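Local coordinates for nucleoside-diphosphate-sugar epimerase (Pseudomonas aeruginosa, PDB 2X4G), which probably binds a dinucleotide cofactor in a Rossmann fold and acts on nucleotide-sugar or related substrates, at residues V197-A211 / I255-M269. Residues are numbered along the deposited sequence; the frame is centred on the assembly and turned at random.
Sequences VITAIGNGEMTHYVA and IAELLGQPAPQPMSM
A two-stranded parallel sheet, 208-210 with 265-267, and the packing of helix 197-202 on helix 255-259 join two helix-loop-strand units, separate from the large Rossmann-type sheet of this epimerase/dehydratase-family chain. The helix axes come within 9.7 Å at a crossing angle of -56°. There the branched Ile201 points into the interface: its CD1 lies 3.8 Å from Ile255 CG2, the two side chains crossing at about a right angle, while its CG2 meets Leu259 CD1. Gly202, with no side chain, lets Leu259 CD1 approach its backbone, and the Schellman motif at Gly260, whose positive phi glycine adopts readily, turns the chain out of the helix. Pro264 bridges to the sheet, setting CG against Ile201 CG1 and the carbonyl of Met206.

At the start of the sheet, Gln265 N donates to Thr207 O, just ahead of strand 208-210, and Tyr209 N returns a bond to Gln265 O (3.1 Å, 159°). Pro266 has no N-H to donate, and costs the ladder nothing, since its bonds use residues 265 and 267, the latter through a weak bond from Met267 N to Tyr209 O. On the face bearing His208 and Val210, Met267 packs on Val210 and also touches Leu275 of the second subunit. On the other face, Tyr209 has CG between its backbone N and carbonyl carbon (chi1 70°), which brings one face of the ring against Pro266 in a CH-pi contact, Pro266 CA standing over that face toward its rim, 3.8 Å from the ring centroid.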
loop_
_atom_site.group_PDB
_atom_site.type_symbol
_atom_site.label_atom_id
_atom_site.label_comp_id
_atom_site.label_asym_id
_atom_site.label_seq_id
_atom_site.Cartn_x
_atom_site.Cartn_y
_atom_site.Cartn_z
ATOM N N VAL A 197 -14.915 -10.539 -5.900
ATOM C CA VAL A 197 -15.869 -9.587 -6.468
ATOM C C VAL A 197 -17.245 -9.935 -5.979
ATOM O O VAL A 197 -18.006 -9.064 -5.586
ATOM C CB VAL A 197 -16.003 -9.626 -8.008
ATOM C CG1 VAL A 197 -16.525 -8.275 -8.496
ATOM C CG2 VAL A 197 -14.714 -9.936 -8.676
ATOM N N ILE A 198 -17.550 -11.229 -6.030
ATOM C CA ILE A 198 -18.872 -11.723 -5.711
ATOM C C ILE A 198 -19.136 -11.535 -4.248
ATOM O O ILE A 198 -20.174 -11.031 -3.879
ATOM C CB ILE A 198 -19.038 -13.199 -6.101
ATOM C CG1 ILE A 198 -19.131 -13.327 -7.625
ATOM C CG2 ILE A 198 -20.256 -13.772 -5.436
ATOM C CD1 ILE A 198 -18.766 -14.691 -8.136
ATOM N N THR A 199 -18.181 -11.905 -3.408
ATOM C CA THR A 199 -18.380 -11.759 -1.966
ATOM C C THR A 199 -18.302 -10.296 -1.507
ATOM O O THR A 199 -19.043 -9.901 -0.612
ATOM C CB THR A 199 -17.444 -12.665 -1.147
ATOM O OG1 THR A 199 -16.081 -12.274 -1.333
ATOM C CG2 THR A 199 -17.619 -14.119 -1.573
ATOM N N ALA A 200 -17.443 -9.483 -2.119
ATOM C CA ALA A 200 -17.361 -8.075 -1.736
ATOM C C ALA A 200 -18.721 -7.424 -1.961
ATOM O O ALA A 200 -19.309 -6.828 -1.043
ATOM C CB ALA A 200 -16.285 -7.360 -2.514
ATOM N N ILE A 201 -19.238 -7.572 -3.177
ATOM C CA ILE A 201 -20.563 -7.069 -3.501
ATOM C C ILE A 201 -21.609 -7.601 -2.507
ATOM O O ILE A 201 -22.255 -6.824 -1.821
ATOM C CB ILE A 201 -20.943 -7.435 -4.935
ATOM C CG1 ILE A 201 -20.108 -6.601 -5.914
ATOM C CG2 ILE A 201 -22.413 -7.183 -5.177
ATOM C CD1 ILE A 201 -20.330 -6.940 -7.348
ATOM N N GLY A 202 -21.739 -8.921 -2.407
ATOM C CA GLY A 202 -22.708 -9.557 -1.509
ATOM C C GLY A 202 -22.664 -9.071 -0.070
ATOM O O GLY A 202 -23.704 -8.946 0.578
ATOM N N ASN A 203 -21.466 -8.781 0.430
ATOM C CA ASN A 203 -21.292 -8.340 1.813
ATOM C C ASN A 203 -21.338 -6.827 1.975
ATOM O O ASN A 203 -20.866 -6.321 2.980
ATOM C CB ASN A 203 -19.948 -8.836 2.372
ATOM C CG ASN A 203 -19.914 -10.336 2.607
ATOM O OD1 ASN A 203 -20.924 -10.959 2.946
ATOM N ND2 ASN A 203 -18.734 -10.924 2.449
ATOM N N GLY A 204 -21.875 -6.104 0.992
ATOM C CA GLY A 204 -21.927 -4.639 1.035
ATOM C C GLY A 204 -20.604 -3.872 0.967
ATOM O O GLY A 204 -20.585 -2.653 1.099
ATOM N N GLU A 205 -19.495 -4.563 0.740
ATOM C CA GLU A 205 -18.177 -3.932 0.806
ATOM C C GLU A 205 -17.832 -3.194 -0.480
ATOM O O GLU A 205 -17.430 -2.030 -0.452
ATOM C CB GLU A 205 -17.098 -4.975 1.110
ATOM C CG GLU A 205 -17.231 -5.636 2.501
ATOM C CD GLU A 205 -15.884 -6.166 3.043
ATOM O OE1 GLU A 205 -14.982 -6.476 2.214
ATOM O OE2 GLU A 205 -15.725 -6.251 4.292
ATOM N N MET A 206 -17.963 -3.865 -1.616
ATOM C CA MET A 206 -17.693 -3.207 -2.893
ATOM C C MET A 206 -18.846 -2.279 -3.260
ATOM O O MET A 206 -19.798 -2.665 -3.934
ATOM C CB MET A 206 -17.462 -4.207 -4.008
ATOM C CG MET A 206 -17.007 -3.529 -5.248
ATOM S SD MET A 206 -16.883 -4.677 -6.590
ATOM C CE MET A 206 -15.187 -5.250 -6.467
ATOM N N THR A 207 -18.735 -1.041 -2.811
ATOM C CA THR A 207 -19.770 -0.070 -3.033
ATOM C C THR A 207 -19.577 0.653 -4.366
ATOM O O THR A 207 -20.511 1.262 -4.871
ATOM C CB THR A 207 -19.841 0.910 -1.856
ATOM O OG1 THR A 207 -20.973 1.755 -2.030
ATOM C CG2 THR A 207 -18.568 1.763 -1.730
ATOM N N HIS A 208 -18.376 0.577 -4.941
ATOM C CA HIS A 208 -18.082 1.222 -6.231
ATOM C C HIS A 208 -17.158 0.346 -7.081
ATOM O O HIS A 208 -16.488 -0.549 -6.560
ATOM C CB HIS A 208 -17.393 2.588 -6.024
ATOM C CG HIS A 208 -18.223 3.601 -5.299
ATOM N ND1 HIS A 208 -19.118 4.429 -5.941
ATOM C CD2 HIS A 208 -18.273 3.942 -3.989
ATOM C CE1 HIS A 208 -19.700 5.220 -5.056
ATOM N NE2 HIS A 208 -19.205 4.944 -3.862
ATOM N N TYR A 209 -17.106 0.637 -8.382
ATOM C CA TYR A 209 -16.204 -0.041 -9.327
ATOM C C TYR A 209 -15.553 1.004 -10.224
ATOM O O TYR A 209 -16.046 2.130 -10.318
ATOM C CB TYR A 209 -16.987 -1.010 -10.224
ATOM C CG TYR A 209 -17.874 -0.293 -11.224
ATOM C CD1 TYR A 209 -19.149 0.135 -10.869
ATOM C CD2 TYR A 209 -17.430 -0.017 -12.511
ATOM C CE1 TYR A 209 -19.971 0.799 -11.781
ATOM C CE2 TYR A 209 -18.247 0.662 -13.434
ATOM C CZ TYR A 209 -19.518 1.069 -13.057
ATOM O OH TYR A 209 -20.345 1.753 -13.936
ATOM N N VAL A 210 -14.476 0.617 -10.905
ATOM C CA VAL A 210 -13.809 1.473 -11.880
ATOM C C VAL A 210 -13.988 0.929 -13.300
ATOM O O VAL A 210 -13.777 -0.255 -13.546
ATOM C CB VAL A 210 -12.302 1.600 -11.562
ATOM C CG1 VAL A 210 -11.521 2.087 -12.780
ATOM C CG2 VAL A 210 -12.096 2.551 -10.398
ATOM N N ALA A 211 -14.339 1.810 -14.239
ATOM C CA ALA A 211 -14.592 1.417 -15.635
ATOM C C ALA A 211 -13.452 0.568 -16.188
ATOM O O ALA A 211 -12.271 0.819 -15.902
ATOM C CB ALA A 211 -14.819 2.656 -16.522
ATOM N N ILE A 255 -24.019 -9.408 -10.935
ATOM C CA ILE A 255 -23.769 -10.005 -9.624
ATOM C C ILE A 255 -24.660 -9.337 -8.605
ATOM O O ILE A 255 -25.298 -10.022 -7.826
ATOM C CB ILE A 255 -22.274 -9.869 -9.207
ATOM C CG1 ILE A 255 -21.391 -10.733 -10.113
ATOM C CG2 ILE A 255 -22.077 -10.243 -7.739
ATOM C CD1 ILE A 255 -19.941 -10.395 -10.026
ATOM N N ALA A 256 -24.719 -8.007 -8.611
ATOM C CA ALA A 256 -25.654 -7.295 -7.727
ATOM C C ALA A 256 -27.094 -7.787 -7.899
ATOM O O ALA A 256 -27.769 -8.136 -6.932
ATOM C CB ALA A 256 -25.591 -5.811 -7.962
ATOM N N GLU A 257 -27.563 -7.835 -9.135
ATOM C CA GLU A 257 -28.965 -8.159 -9.384
ATOM C C GLU A 257 -29.306 -9.550 -8.866
ATOM O O GLU A 257 -30.373 -9.752 -8.269
ATOM C CB GLU A 257 -29.297 -8.002 -10.870
ATOM C CG GLU A 257 -29.344 -6.529 -11.301
ATOM C CD GLU A 257 -29.232 -6.326 -12.813
ATOM O OE1 GLU A 257 -29.235 -7.336 -13.559
ATOM O OE2 GLU A 257 -29.139 -5.150 -13.250
ATOM N N LEU A 258 -28.375 -10.487 -9.069
ATOM C CA LEU A 258 -28.523 -11.864 -8.622
ATOM C C LEU A 258 -28.481 -11.990 -7.107
ATOM O O LEU A 258 -29.164 -12.836 -6.546
ATOM C CB LEU A 258 -27.426 -12.719 -9.226
ATOM C CG LEU A 258 -27.510 -12.877 -10.740
ATOM C CD1 LEU A 258 -26.280 -13.608 -11.237
ATOM C CD2 LEU A 258 -28.822 -13.611 -11.107
ATOM N N LEU A 259 -27.691 -11.156 -6.436
ATOM C CA LEU A 259 -27.603 -11.212 -4.977
ATOM C C LEU A 259 -28.719 -10.440 -4.284
ATOM O O LEU A 259 -28.801 -10.444 -3.053
ATOM C CB LEU A 259 -26.251 -10.682 -4.499
ATOM C CG LEU A 259 -25.046 -11.549 -4.872
ATOM C CD1 LEU A 259 -23.747 -10.782 -4.664
ATOM C CD2 LEU A 259 -25.068 -12.844 -4.063
ATOM N N GLY A 260 -29.575 -9.788 -5.072
ATOM C CA GLY A 260 -30.623 -8.914 -4.545
ATOM C C GLY A 260 -30.075 -7.645 -3.907
ATOM O O GLY A 260 -30.657 -7.133 -2.955
ATOM N N GLN A 261 -28.973 -7.126 -4.453
ATOM C CA GLN A 261 -28.234 -6.002 -3.865
ATOM C C GLN A 261 -28.229 -4.815 -4.828
ATOM O O GLN A 261 -28.538 -4.991 -5.999
ATOM C CB GLN A 261 -26.794 -6.433 -3.606
ATOM C CG GLN A 261 -26.649 -7.643 -2.696
ATOM C CD GLN A 261 -26.469 -7.287 -1.242
ATOM O OE1 GLN A 261 -26.365 -6.112 -0.885
ATOM N NE2 GLN A 261 -26.416 -8.309 -0.387
ATOM N N PRO A 262 -27.868 -3.603 -4.344
ATOM C CA PRO A 262 -27.785 -2.453 -5.267
ATOM C C PRO A 262 -26.530 -2.498 -6.140
ATOM O O PRO A 262 -25.488 -2.974 -5.698
ATOM C CB PRO A 262 -27.759 -1.236 -4.329
ATOM C CG PRO A 262 -27.327 -1.745 -2.981
ATOM C CD PRO A 262 -27.453 -3.252 -2.966
ATOM N N ALA A 263 -26.629 -2.021 -7.375
ATOM C CA ALA A 263 -25.468 -2.005 -8.264
ATOM C C ALA A 263 -24.422 -1.020 -7.743
ATOM O O ALA A 263 -24.756 0.105 -7.373
ATOM C CB ALA A 263 -25.871 -1.661 -9.702
ATOM N N PRO A 264 -23.155 -1.458 -7.670
ATOM C CA PRO A 264 -22.061 -0.550 -7.390
ATOM C C PRO A 264 -21.991 0.577 -8.400
ATOM O O PRO A 264 -22.188 0.363 -9.585
ATOM C CB PRO A 264 -20.828 -1.440 -7.519
ATOM C CG PRO A 264 -21.283 -2.775 -7.159
ATOM C CD PRO A 264 -22.741 -2.865 -7.520
ATOM N N GLN A 265 -21.687 1.766 -7.905
ATOM C CA GLN A 265 -21.679 2.958 -8.720
ATOM C C GLN A 265 -20.306 3.181 -9.331
ATOM O O GLN A 265 -19.299 2.750 -8.776
ATOM C CB GLN A 265 -22.105 4.172 -7.884
ATOM C CG GLN A 265 -23.419 3.989 -7.080
ATOM C CD GLN A 265 -24.664 3.685 -7.953
ATOM O OE1 GLN A 265 -24.568 3.405 -9.160
ATOM N NE2 GLN A 265 -25.844 3.741 -7.326
ATOM N N PRO A 266 -20.266 3.852 -10.493
ATOM C CA PRO A 266 -18.995 4.053 -11.160
ATOM C C PRO A 266 -18.139 5.009 -10.387
ATOM O O PRO A 266 -18.646 5.900 -9.718
ATOM C CB PRO A 266 -19.370 4.678 -12.512
ATOM C CG PRO A 266 -20.831 4.844 -12.516
ATOM C CD PRO A 266 -21.346 4.614 -11.139
ATOM N N MET A 267 -16.841 4.811 -10.483
ATOM C CA MET A 267 -15.910 5.689 -9.857
ATOM C C MET A 267 -14.892 6.074 -10.896
ATOM O O MET A 267 -14.336 5.217 -11.575
ATOM C CB MET A 267 -15.249 4.981 -8.700
ATOM C CG MET A 267 -14.522 5.917 -7.775
ATOM S SD MET A 267 -13.643 4.975 -6.540
ATOM C CE MET A 267 -12.434 4.179 -7.601
ATOM N N SER A 268 -14.671 7.376 -11.011
ATOM C CA SER A 268 -13.789 7.961 -12.017
ATOM C C SER A 268 -12.366 7.413 -11.927
ATOM O O SER A 268 -11.907 6.999 -10.865
ATOM C CB SER A 268 -13.775 9.489 -11.861
ATOM O OG SER A 268 -12.793 10.085 -12.673
ATOM N N MET A 269 -11.682 7.399 -13.059
ATOM C CA MET A 269 -10.298 6.982 -13.095
ATOM C C MET A 269 -9.420 8.030 -12.427
ATOM O O MET A 269 -8.481 7.694 -11.705
ATOM C CB MET A 269 -9.842 6.787 -14.538
ATOM C CG MET A 269 -8.457 6.153 -14.657
ATOM S SD MET A 269 -8.401 4.553 -13.849
ATOM C CE MET A 269 -9.593 3.693 -14.893
#